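PDB 3MEB: aspartate aminotransferase from Giardia lamblia, which probably catalyses the pyridoxal-phosphate-dependent transfer of an amino group between L-aspartate and 2-oxoglutarate, yielding oxaloacetate and L-glutamate. Local coordinates for residues Y176-K181 with N213-D218; K194-A199 with K234-F239; F205-C210 with A222-L227; A238-A243 with F257-F262. One frame throughout, in Å; residues are numbered along the deposited sequence.

Contact 1: residues Y176-K181 with N213-D218; sequences YTYLRK and NPSGID. With EDO (1,2-ethanediol), chain J; SO4 (sulfate ion), chain C.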
# COMPACT_ATOMS: atom_id res chain seq x y z
N TYR A 176 -13.95 -22.02 13.30
CA TYR A 176 -15.20 -22.74 13.15
C TYR A 176 -14.96 -23.89 12.18
O TYR A 176 -14.09 -23.79 11.30
CB TYR A 176 -16.35 -21.84 12.72
CG TYR A 176 -16.21 -21.12 11.40
CD1 TYR A 176 -16.65 -21.71 10.22
CD2 TYR A 176 -15.67 -19.85 11.32
CE1 TYR A 176 -16.55 -21.09 9.02
CE2 TYR A 176 -15.56 -19.19 10.10
CZ TYR A 176 -15.97 -19.82 8.95
OH TYR A 176 -15.89 -19.18 7.75
N THR A 177 -15.70 -24.97 12.36
CA THR A 177 -15.55 -26.13 11.51
C THR A 177 -15.91 -25.75 10.07
O THR A 177 -16.97 -25.16 9.80
CB THR A 177 -16.47 -27.27 11.95
OG1 THR A 177 -16.04 -27.75 13.22
CG2 THR A 177 -16.43 -28.40 10.94
N TYR A 178 -15.01 -26.11 9.18
CA TYR A 178 -15.27 -25.97 7.76
C TYR A 178 -15.32 -27.36 7.11
O TYR A 178 -16.40 -27.94 7.08
CB TYR A 178 -14.31 -24.98 7.13
CG TYR A 178 -14.82 -24.44 5.81
CD1 TYR A 178 -15.79 -23.45 5.78
CD2 TYR A 178 -14.34 -24.92 4.61
CE1 TYR A 178 -16.27 -22.95 4.60
CE2 TYR A 178 -14.82 -24.41 3.38
CZ TYR A 178 -15.79 -23.41 3.41
OH TYR A 178 -16.31 -22.89 2.26
N LEU A 179 -14.21 -27.92 6.62
CA LEU A 179 -14.23 -29.27 5.99
C LEU A 179 -14.28 -30.37 7.02
O LEU A 179 -13.88 -30.17 8.16
CB LEU A 179 -12.99 -29.49 5.13
CG LEU A 179 -12.74 -28.55 3.95
CD1 LEU A 179 -11.43 -28.98 3.24
CD2 LEU A 179 -13.95 -28.54 3.00
N ARG A 180 -14.70 -31.56 6.58
CA ARG A 180 -14.85 -32.74 7.45
C ARG A 180 -13.55 -33.21 8.03
O ARG A 180 -12.53 -33.20 7.36
CB ARG A 180 -15.42 -33.93 6.70
CG ARG A 180 -16.68 -33.66 5.97
CD ARG A 180 -17.54 -34.86 5.87
NE ARG A 180 -16.85 -36.05 5.38
CZ ARG A 180 -17.37 -36.91 4.50
NH1 ARG A 180 -18.57 -36.71 3.95
NH2 ARG A 180 -16.66 -37.97 4.13
N LYS A 181 -13.61 -33.72 9.26
CA LYS A 181 -12.44 -34.27 9.93
C LYS A 181 -11.70 -35.26 9.03
O LYS A 181 -10.47 -35.16 8.89
CB LYS A 181 -12.83 -34.93 11.26
N ASN A 213 -10.91 -20.51 -0.72
CA ASN A 213 -9.50 -20.75 -1.07
C ASN A 213 -8.86 -21.28 0.22
O ASN A 213 -8.81 -20.53 1.18
CB ASN A 213 -8.91 -19.43 -1.49
CG ASN A 213 -7.47 -19.52 -1.86
OD1 ASN A 213 -6.81 -20.55 -1.70
ND2 ASN A 213 -6.96 -18.42 -2.38
N PRO A 214 -8.36 -22.53 0.23
CA PRO A 214 -7.95 -23.32 -0.93
C PRO A 214 -8.88 -24.44 -1.41
O PRO A 214 -8.57 -25.05 -2.45
CB PRO A 214 -6.66 -23.94 -0.42
CG PRO A 214 -7.01 -24.29 1.03
CD PRO A 214 -7.91 -23.16 1.49
N SER A 215 -9.98 -24.69 -0.70
CA SER A 215 -10.75 -25.97 -0.79
C SER A 215 -11.63 -26.06 -2.01
O SER A 215 -11.87 -27.15 -2.53
CB SER A 215 -11.63 -26.20 0.44
OG SER A 215 -12.83 -25.45 0.40
N GLY A 216 -12.16 -24.92 -2.44
CA GLY A 216 -13.04 -24.88 -3.62
C GLY A 216 -14.42 -25.43 -3.32
O GLY A 216 -15.19 -25.75 -4.25
N ILE A 217 -14.70 -25.63 -2.02
CA ILE A 217 -16.01 -26.10 -1.54
C ILE A 217 -16.65 -24.91 -0.84
O ILE A 217 -16.03 -24.31 0.02
CB ILE A 217 -15.89 -27.25 -0.49
CG1 ILE A 217 -14.95 -28.38 -0.97
CG2 ILE A 217 -17.26 -27.80 -0.13
CD1 ILE A 217 -15.16 -28.82 -2.37
N ASP A 218 -17.89 -24.56 -1.23
CA ASP A 218 -18.57 -23.38 -0.72
C ASP A 218 -19.83 -23.82 0.04
O ASP A 218 -20.40 -24.88 -0.22
CB ASP A 218 -19.00 -22.47 -1.91
CG ASP A 218 -17.86 -21.63 -2.52
OD1 ASP A 218 -16.71 -21.61 -2.02
OD2 ASP A 218 -18.15 -20.95 -3.56
C1 EDO J . -17.65 -19.99 2.39
O1 EDO J . -16.26 -20.19 2.70
C2 EDO J . -17.88 -20.12 0.88
O2 EDO J . -19.24 -20.35 0.53
S SO4 C . -3.43 -16.98 -4.16
O1 SO4 C . -4.11 -17.76 -3.11
O2 SO4 C . -2.54 -17.80 -4.97
O3 SO4 C . -4.44 -16.36 -4.98
O4 SO4 C . -2.67 -15.96 -3.48
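Y178 reaches across between the loops with its hydroxyl, and L179 fills in beside it with its methyls. The phenol OH donates to the backbone O of I217 at 2.7 Å, meeting that carbonyl at a C=O...donor angle of 143°. The ring gets there because CG lies anti to the backbone N (chi1 -160°), which carries the phenol hydroxyl to the backbone of the 213-218 loop. The same OH accepts from O1 of a 1,2-ethanediol, also at 2.7 Å, serving as donor and acceptor at once. S215 OG lies in the plane of the ring, at its edge, 3.7 Å from Y178 CE2. That oxygen is held by the backbone: I217 N donates to it at 3.1 Å, closing an ST turn, and H212, whose ring stacks on Y178, binds it too. The side chain of L179 crosses that of I217 at about a right angle, CD2 to CG1 4.1 Å, and its CD1 packs on S215 CB at 4.0 Å. A cis peptide links N213 to P214, and N213 ND2 donates to a sulfate that R419, W155, G57 and K277 also bind. Diol and sulfate probably come from the crystallisation liquor. The sulfate's position is consistent with the substrate-carboxylate site of aspartate aminotransferases. The contact joins the loop after strand 174-176 to the one after strand 204-208, which carries N213 into the pyridoxal phosphate pocket.

Contact 2: residues K194-A199 with K234-F239; sequences KDIQSA and KKHIAF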
# COMPACT_ATOMS: atom_id res chain seq x y z
N LYS A 194 -23.03 -25.44 14.86
CA LYS A 194 -22.81 -25.57 16.32
C LYS A 194 -21.75 -24.62 16.78
O LYS A 194 -21.90 -23.97 17.81
CB LYS A 194 -22.45 -27.01 16.72
CG LYS A 194 -23.66 -27.95 16.61
CD LYS A 194 -23.29 -29.44 16.67
CE LYS A 194 -24.51 -30.34 16.54
NZ LYS A 194 -24.18 -31.74 16.89
N ASP A 195 -20.68 -24.53 15.99
CA ASP A 195 -19.55 -23.70 16.32
C ASP A 195 -19.94 -22.22 16.36
O ASP A 195 -19.53 -21.48 17.26
CB ASP A 195 -18.41 -23.94 15.34
CG ASP A 195 -17.64 -25.22 15.62
OD1 ASP A 195 -17.91 -25.91 16.65
OD2 ASP A 195 -16.75 -25.55 14.83
N ILE A 196 -20.77 -21.80 15.40
CA ILE A 196 -21.15 -20.39 15.29
C ILE A 196 -22.20 -20.07 16.33
O ILE A 196 -22.21 -18.97 16.92
CB ILE A 196 -21.61 -20.03 13.85
CG1 ILE A 196 -20.46 -20.26 12.88
CG2 ILE A 196 -22.10 -18.59 13.74
CD1 ILE A 196 -20.80 -19.94 11.41
N GLN A 197 -23.03 -21.06 16.62
CA GLN A 197 -24.04 -20.91 17.67
C GLN A 197 -23.44 -20.88 19.09
O GLN A 197 -23.98 -20.21 19.94
CB GLN A 197 -25.11 -22.03 17.56
CG GLN A 197 -26.30 -21.91 18.56
CD GLN A 197 -27.34 -20.87 18.14
OE1 GLN A 197 -27.81 -20.88 17.00
NE2 GLN A 197 -27.72 -20.00 19.08
N SER A 198 -22.33 -21.59 19.30
CA SER A 198 -21.70 -21.71 20.62
C SER A 198 -20.73 -20.57 20.98
O SER A 198 -20.38 -20.39 22.14
CB SER A 198 -20.96 -23.05 20.71
OG SER A 198 -21.88 -24.12 20.63
N ALA A 199 -20.30 -19.82 19.97
CA ALA A 199 -19.39 -18.69 20.19
C ALA A 199 -20.08 -17.61 21.03
O ALA A 199 -21.31 -17.47 20.98
CB ALA A 199 -18.94 -18.09 18.85
N LYS A 234 -27.33 -14.37 17.40
CA LYS A 234 -26.09 -14.15 18.16
C LYS A 234 -25.45 -12.76 17.99
O LYS A 234 -24.44 -12.44 18.64
CB LYS A 234 -25.07 -15.22 17.75
CG LYS A 234 -25.51 -16.64 17.95
CD LYS A 234 -25.47 -17.01 19.44
CE LYS A 234 -24.04 -17.02 19.99
NZ LYS A 234 -23.91 -17.83 21.25
N LYS A 235 -26.01 -11.95 17.07
CA LYS A 235 -25.52 -10.61 16.76
C LYS A 235 -24.03 -10.61 16.36
O LYS A 235 -23.29 -9.71 16.72
CB LYS A 235 -25.81 -9.64 17.91
N HIS A 236 -23.60 -11.64 15.63
CA HIS A 236 -22.24 -11.77 15.15
C HIS A 236 -22.01 -10.80 14.00
O HIS A 236 -22.95 -10.39 13.31
CB HIS A 236 -21.96 -13.17 14.60
CG HIS A 236 -21.93 -14.26 15.65
ND1 HIS A 236 -21.38 -14.09 16.90
CD2 HIS A 236 -22.33 -15.55 15.58
CE1 HIS A 236 -21.48 -15.22 17.58
NE2 HIS A 236 -22.04 -16.13 16.80
N ILE A 237 -20.75 -10.46 13.79
CA ILE A 237 -20.32 -9.68 12.65
C ILE A 237 -19.74 -10.65 11.61
O ILE A 237 -18.96 -11.55 11.94
CB ILE A 237 -19.26 -8.63 13.07
CG1 ILE A 237 -19.82 -7.64 14.11
CG2 ILE A 237 -18.79 -7.85 11.85
CD1 ILE A 237 -19.74 -8.15 15.56
N ALA A 238 -20.12 -10.48 10.35
CA ALA A 238 -19.57 -11.27 9.26
C ALA A 238 -18.52 -10.44 8.56
O ALA A 238 -18.80 -9.31 8.14
CB ALA A 238 -20.69 -11.69 8.26
N PHE A 239 -17.30 -10.98 8.46
CA PHE A 239 -16.25 -10.35 7.70
C PHE A 239 -16.09 -11.19 6.43
O PHE A 239 -15.60 -12.31 6.49
CB PHE A 239 -14.94 -10.32 8.49
CG PHE A 239 -13.92 -9.31 7.94
CD1 PHE A 239 -13.39 -8.34 8.76
CD2 PHE A 239 -13.52 -9.33 6.62
CE1 PHE A 239 -12.46 -7.45 8.28
CE2 PHE A 239 -12.62 -8.42 6.13
CZ PHE A 239 -12.11 -7.47 6.96
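The ammonium group NZ of K234 is gripped by two backbone carbonyls at the end of helix 189-198, A199 O at 2.6 Å and Q197 O at 2.7 Å. The two bonds differ in direction: the lysine meets the A199 carbonyl almost head-on, nearly along the C=O axis, but stands above the carbonyl plane of Q197. Its aliphatic chain is folded to do this, bent at both chi2 (-75°) and chi3, so that NZ turns back to the carbonyls at the helix end instead of stretching past it. The side chain of Q197 crosses the lysine at about a right angle, NE2 to K234 CD 3.8 Å.

A second donor works beside the first. H236 NE2 binds I196 O at 2.8 Å, with an N-H...O angle of 159° and the oxygen close to the plane of the imidazole. The ring also packs against I196, whose CG2 lies 3.6 Å from H236 CD2, and A199 CB comes to 4.0 Å from H236 CE1. Over one face, near the rim, sits CB of K234, brought back there by the Schellman motif in which K235 turns the chain out of helix 221-234 toward strand 237-242.

On the far side of the imidazole, ND1 is bonded to the backbone N of S203, which is consistent with a neutral ring protonated at NE2. Carbonyls of the last helical turn, and that of A199 just beyond it, are thus met by a cationic amine and an imidazole N-H, an arrangement that would probably counter the partial negative charge at a helix C-terminus.

Contact 3: residues F205-C210 with A222-L227; sequences FLFHAC and AQWKEL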
# COMPACT_ATOMS: atom_id res chain seq x y z
N PHE A 205 -16.80 -13.38 12.44
CA PHE A 205 -16.56 -14.59 11.64
C PHE A 205 -16.06 -14.19 10.30
O PHE A 205 -16.71 -13.42 9.61
CB PHE A 205 -17.85 -15.45 11.53
CG PHE A 205 -18.17 -16.15 12.81
CD1 PHE A 205 -17.71 -17.42 13.05
CD2 PHE A 205 -18.83 -15.48 13.82
CE1 PHE A 205 -17.95 -18.02 14.27
CE2 PHE A 205 -19.09 -16.09 15.03
CZ PHE A 205 -18.65 -17.36 15.24
N LEU A 206 -14.88 -14.70 9.95
CA LEU A 206 -14.34 -14.50 8.62
C LEU A 206 -14.93 -15.54 7.69
O LEU A 206 -14.92 -16.75 8.01
CB LEU A 206 -12.80 -14.63 8.66
CG LEU A 206 -12.03 -14.31 7.39
CD1 LEU A 206 -12.12 -12.83 6.97
CD2 LEU A 206 -10.56 -14.71 7.62
N PHE A 207 -15.49 -15.06 6.58
CA PHE A 207 -16.14 -15.91 5.59
C PHE A 207 -15.55 -15.58 4.26
O PHE A 207 -15.27 -14.41 3.97
CB PHE A 207 -17.64 -15.60 5.45
CG PHE A 207 -18.46 -16.03 6.61
CD1 PHE A 207 -18.57 -17.38 6.94
CD2 PHE A 207 -19.15 -15.10 7.37
CE1 PHE A 207 -19.35 -17.78 8.06
CE2 PHE A 207 -19.93 -15.47 8.44
CZ PHE A 207 -20.03 -16.81 8.79
N HIS A 208 -15.34 -16.58 3.44
CA HIS A 208 -15.10 -16.35 2.01
C HIS A 208 -16.45 -16.21 1.32
O HIS A 208 -17.34 -17.03 1.50
CB HIS A 208 -14.33 -17.52 1.42
CG HIS A 208 -13.00 -17.75 2.05
ND1 HIS A 208 -11.85 -17.98 1.32
CD2 HIS A 208 -12.64 -17.89 3.36
CE1 HIS A 208 -10.84 -18.20 2.14
NE2 HIS A 208 -11.29 -18.17 3.38
N ALA A 209 -16.61 -15.17 0.50
CA ALA A 209 -17.90 -14.87 -0.13
C ALA A 209 -18.32 -15.96 -1.12
O ALA A 209 -19.51 -16.32 -1.20
CB ALA A 209 -17.80 -13.50 -0.84
N CYS A 210 -17.34 -16.48 -1.84
CA CYS A 210 -17.51 -17.56 -2.81
C CYS A 210 -16.12 -18.05 -3.19
O CYS A 210 -15.17 -17.37 -2.92
CB CYS A 210 -18.25 -17.10 -4.06
SG CYS A 210 -17.50 -15.87 -5.13
N ALA A 222 -28.64 -22.64 0.24
CA ALA A 222 -29.43 -23.19 1.34
C ALA A 222 -28.67 -23.15 2.68
O ALA A 222 -29.26 -22.87 3.72
CB ALA A 222 -29.91 -24.65 1.02
N GLN A 223 -27.39 -23.47 2.63
CA GLN A 223 -26.54 -23.43 3.83
C GLN A 223 -26.35 -22.00 4.32
O GLN A 223 -26.48 -21.73 5.52
CB GLN A 223 -25.22 -24.15 3.58
CG GLN A 223 -25.46 -25.67 3.38
CD GLN A 223 -24.22 -26.43 2.99
OE1 GLN A 223 -23.39 -25.94 2.24
NE2 GLN A 223 -24.08 -27.66 3.50
N TRP A 224 -26.12 -21.09 3.42
CA TRP A 224 -26.03 -19.66 3.82
C TRP A 224 -27.32 -19.22 4.50
O TRP A 224 -27.27 -18.54 5.52
CB TRP A 224 -25.78 -18.75 2.62
CG TRP A 224 -24.37 -18.68 2.12
CD1 TRP A 224 -23.91 -19.05 0.91
CD2 TRP A 224 -23.25 -18.12 2.82
NE1 TRP A 224 -22.57 -18.79 0.79
CE2 TRP A 224 -22.14 -18.22 1.96
CE3 TRP A 224 -23.08 -17.56 4.07
CZ2 TRP A 224 -20.88 -17.78 2.32
CZ3 TRP A 224 -21.81 -17.11 4.42
CH2 TRP A 224 -20.74 -17.22 3.56
N LYS A 225 -28.48 -19.63 3.97
CA LYS A 225 -29.75 -19.24 4.56
C LYS A 225 -29.95 -19.80 5.97
O LYS A 225 -30.63 -19.17 6.77
CB LYS A 225 -30.93 -19.62 3.69
CG LYS A 225 -31.06 -18.78 2.47
CD LYS A 225 -32.19 -19.23 1.59
CE LYS A 225 -32.11 -18.56 0.22
NZ LYS A 225 -33.41 -17.94 -0.14
N GLU A 226 -29.36 -20.95 6.26
CA GLU A 226 -29.38 -21.52 7.61
C GLU A 226 -28.50 -20.72 8.60
O GLU A 226 -28.80 -20.66 9.78
CB GLU A 226 -28.89 -22.96 7.61
CG GLU A 226 -29.89 -24.00 7.08
CD GLU A 226 -29.49 -25.39 7.50
OE1 GLU A 226 -29.16 -26.20 6.64
OE2 GLU A 226 -29.44 -25.65 8.71
N LEU A 227 -27.39 -20.19 8.11
CA LEU A 227 -26.46 -19.42 8.95
C LEU A 227 -27.07 -18.07 9.32
O LEU A 227 -26.87 -17.57 10.43
CB LEU A 227 -25.08 -19.27 8.29
CG LEU A 227 -24.28 -20.56 8.08
CD1 LEU A 227 -23.00 -20.26 7.28
CD2 LEU A 227 -23.91 -21.19 9.41
O HOH W 1 -20.51 -19.02 -1.31
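One face of the F207 ring receives the edge of the W224 indole, whose CZ3 stands over it, offset toward the rim. This is a T-shaped (edge-to-face) stack: the centroids of the phenyl and the indole six-membered ring are 5.4 Å apart and their planes meet at 72°. Within the plane of the indole, and along its edge, lie F207 CB, the backbone O of H208 and a water. H208 O lies 3.7 Å from W224 CZ2, and F207 CB 4.0 Å from W224 CH2. With CG beside the backbone N and anti to the carbonyl carbon (chi1 -80°), the tryptophan swings its six-membered ring off the helix toward the strand.

The polar corner of the indole is linked through a water to A209, just past the strand. NE1 donates to the water at 3.0 Å, and the water donates in turn to A209 O at 2.9 Å, so the buried N-H is satisfied without a direct bond to A209 O. L227, one helical turn on, makes a looser approach, its CD1 4.5 Å from F207 CE1.

Strand 205-208 and helix segment 222-227 run nearly antiparallel, at 164°, with axes 13.2 Å apart, a gap bridged by these large side chains. They are the first two elements of a beta-alpha-beta crossover whose second strand, 237-242, lies parallel to and beside strand 204-208. F219 meets W224 edge-to-face, as does F262 of helix 257-264, whose A258 and M261 also pack on the indole.

Contact 4: residues A238-A243 with F257-F262; sequences AFFDSA and FAVRMF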
# COMPACT_ATOMS: atom_id res chain seq x y z
N ALA A 238 -20.12 -10.48 10.35
CA ALA A 238 -19.57 -11.27 9.26
C ALA A 238 -18.52 -10.44 8.56
O ALA A 238 -18.80 -9.31 8.14
CB ALA A 238 -20.69 -11.69 8.26
N PHE A 239 -17.30 -10.98 8.46
CA PHE A 239 -16.25 -10.35 7.70
C PHE A 239 -16.09 -11.19 6.43
O PHE A 239 -15.60 -12.31 6.49
CB PHE A 239 -14.94 -10.32 8.49
CG PHE A 239 -13.92 -9.31 7.94
CD1 PHE A 239 -13.39 -8.34 8.76
CD2 PHE A 239 -13.52 -9.33 6.62
CE1 PHE A 239 -12.46 -7.45 8.28
CE2 PHE A 239 -12.62 -8.42 6.13
CZ PHE A 239 -12.11 -7.47 6.96
N PHE A 240 -16.48 -10.63 5.30
CA PHE A 240 -16.37 -11.32 4.02
C PHE A 240 -15.07 -10.95 3.34
O PHE A 240 -14.74 -9.75 3.20
CB PHE A 240 -17.56 -10.95 3.14
CG PHE A 240 -18.85 -11.64 3.50
CD1 PHE A 240 -19.09 -12.96 3.10
CD2 PHE A 240 -19.83 -10.98 4.20
CE1 PHE A 240 -20.28 -13.60 3.39
CE2 PHE A 240 -21.03 -11.60 4.52
CZ PHE A 240 -21.26 -12.93 4.11
N ASP A 241 -14.32 -11.99 2.94
CA ASP A 241 -13.21 -11.85 1.99
C ASP A 241 -13.76 -12.20 0.63
O ASP A 241 -14.24 -13.32 0.40
CB ASP A 241 -12.07 -12.80 2.37
CG ASP A 241 -10.84 -12.65 1.47
OD1 ASP A 241 -10.96 -12.22 0.30
OD2 ASP A 241 -9.73 -13.05 1.93
N SER A 242 -13.70 -11.24 -0.29
CA SER A 242 -14.34 -11.42 -1.58
C SER A 242 -13.40 -11.05 -2.71
O SER A 242 -13.29 -9.89 -3.10
CB SER A 242 -15.60 -10.58 -1.69
OG SER A 242 -16.11 -10.72 -3.00
N ALA A 243 -12.70 -12.05 -3.22
CA ALA A 243 -11.73 -11.87 -4.27
C ALA A 243 -12.16 -12.51 -5.58
O ALA A 243 -11.56 -12.22 -6.62
CB ALA A 243 -10.40 -12.40 -3.81
N PHE A 257 -24.28 -13.27 -3.62
CA PHE A 257 -25.45 -13.73 -2.87
C PHE A 257 -25.36 -13.59 -1.34
O PHE A 257 -26.24 -13.00 -0.71
CB PHE A 257 -25.76 -15.19 -3.19
CG PHE A 257 -26.91 -15.74 -2.40
CD1 PHE A 257 -26.68 -16.60 -1.31
CD2 PHE A 257 -28.22 -15.37 -2.71
CE1 PHE A 257 -27.74 -17.11 -0.56
CE2 PHE A 257 -29.29 -15.87 -1.96
CZ PHE A 257 -29.03 -16.75 -0.88
N ALA A 258 -24.29 -14.14 -0.77
CA ALA A 258 -24.20 -14.32 0.68
C ALA A 258 -24.07 -12.98 1.33
O ALA A 258 -24.60 -12.75 2.39
CB ALA A 258 -22.99 -15.24 1.04
N VAL A 259 -23.30 -12.10 0.69
CA VAL A 259 -23.04 -10.74 1.20
C VAL A 259 -24.35 -9.94 1.15
O VAL A 259 -24.75 -9.34 2.16
CB VAL A 259 -21.98 -9.99 0.39
CG1 VAL A 259 -21.81 -8.52 0.93
CG2 VAL A 259 -20.60 -10.76 0.35
N ARG A 260 -25.02 -9.96 -0.01
CA ARG A 260 -26.27 -9.18 -0.19
C ARG A 260 -27.41 -9.67 0.74
O ARG A 260 -28.09 -8.84 1.38
CB ARG A 260 -26.70 -9.14 -1.66
CG ARG A 260 -25.68 -8.36 -2.51
CD ARG A 260 -26.15 -8.17 -3.93
NE ARG A 260 -25.05 -7.86 -4.84
CZ ARG A 260 -25.21 -7.55 -6.13
NH1 ARG A 260 -26.41 -7.50 -6.66
NH2 ARG A 260 -24.18 -7.31 -6.90
N MET A 261 -27.56 -11.00 0.84
CA MET A 261 -28.55 -11.59 1.75
C MET A 261 -28.31 -11.23 3.20
O MET A 261 -29.24 -10.90 3.92
CB MET A 261 -28.56 -13.12 1.62
CG MET A 261 -29.59 -13.75 2.54
SD MET A 261 -29.80 -15.51 2.32
CE MET A 261 -28.15 -16.09 2.71
N PHE A 262 -27.07 -11.30 3.65
CA PHE A 262 -26.73 -10.96 5.03
C PHE A 262 -27.06 -9.49 5.30
O PHE A 262 -27.65 -9.17 6.32
CB PHE A 262 -25.26 -11.25 5.32
CG PHE A 262 -24.99 -12.66 5.81
CD1 PHE A 262 -25.77 -13.74 5.44
CD2 PHE A 262 -23.88 -12.91 6.62
CE1 PHE A 262 -25.48 -15.03 5.93
CE2 PHE A 262 -23.60 -14.19 7.09
CZ PHE A 262 -24.42 -15.26 6.74
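F240 makes most of this contact between strand and helix, and it does so chiefly through aromatic interactions. The first is a CH-pi contact: CG2 of V259 sits over one face of the phenyl, 3.8 Å from its centroid and 15° off the ring normal. The second is an offset edge-to-face pair in which the edge of F240 is directed at the face of F262. Their centroids are 5.5 Å apart, the planes meet at 66°, and the closest approach is F240 CZ to F262 CD2, 3.6 Å. One phenyl thus uses a face for valine and an edge for phenylalanine.

Simple apolar packing completes the fit. A258 CB comes to 3.9 Å from F240 CE1, and A238, two residues before F240 and on the same side of the strand, lays its CB in the plane of the F262 ring at 3.8 Å from CD2. The strand and helix axes are 10.1 Å apart and run at 152°, nearly antiparallel, with A238 and A258 beside the two phenyl rings.

On the other side of the strand, D241 points away from the helix to the pyridoxal phosphate pocket, where H158 NE2 is bonded to OD2; A243 belongs to that pocket too. The strand is therefore two-faced: one side carries D241 to the cofactor and F239 to helix 127-142, while the contacting side chains toward helix 257-264 are all apolar, and are held by shape and dispersion forces with no polar bond to direct them.

Contacts 2 to 4 involve strands 204-208 and 237-242 of one mixed sheet or the helices beside it, and contact 1 joins loops that leave strands 174-176 and 204-208. Contacts 1 and 2 interlock along the chain, and T177 N probably bonds D195 OD2 between them. Contact 3 lies within the span of contact 2; contact 4 follows contacts 1 and 3 and begins on strand 237-242, where contact 2 ends. The centres of contacts 3 and 4 are 7 Å apart, those of 2 and 3 about 11 Å. N213 lies in the loop after strand 204-208 and D241 near the C-terminal end of strand 237-242, so the strands packed by contacts 3 and 4 lead to the pyridoxal phosphate site.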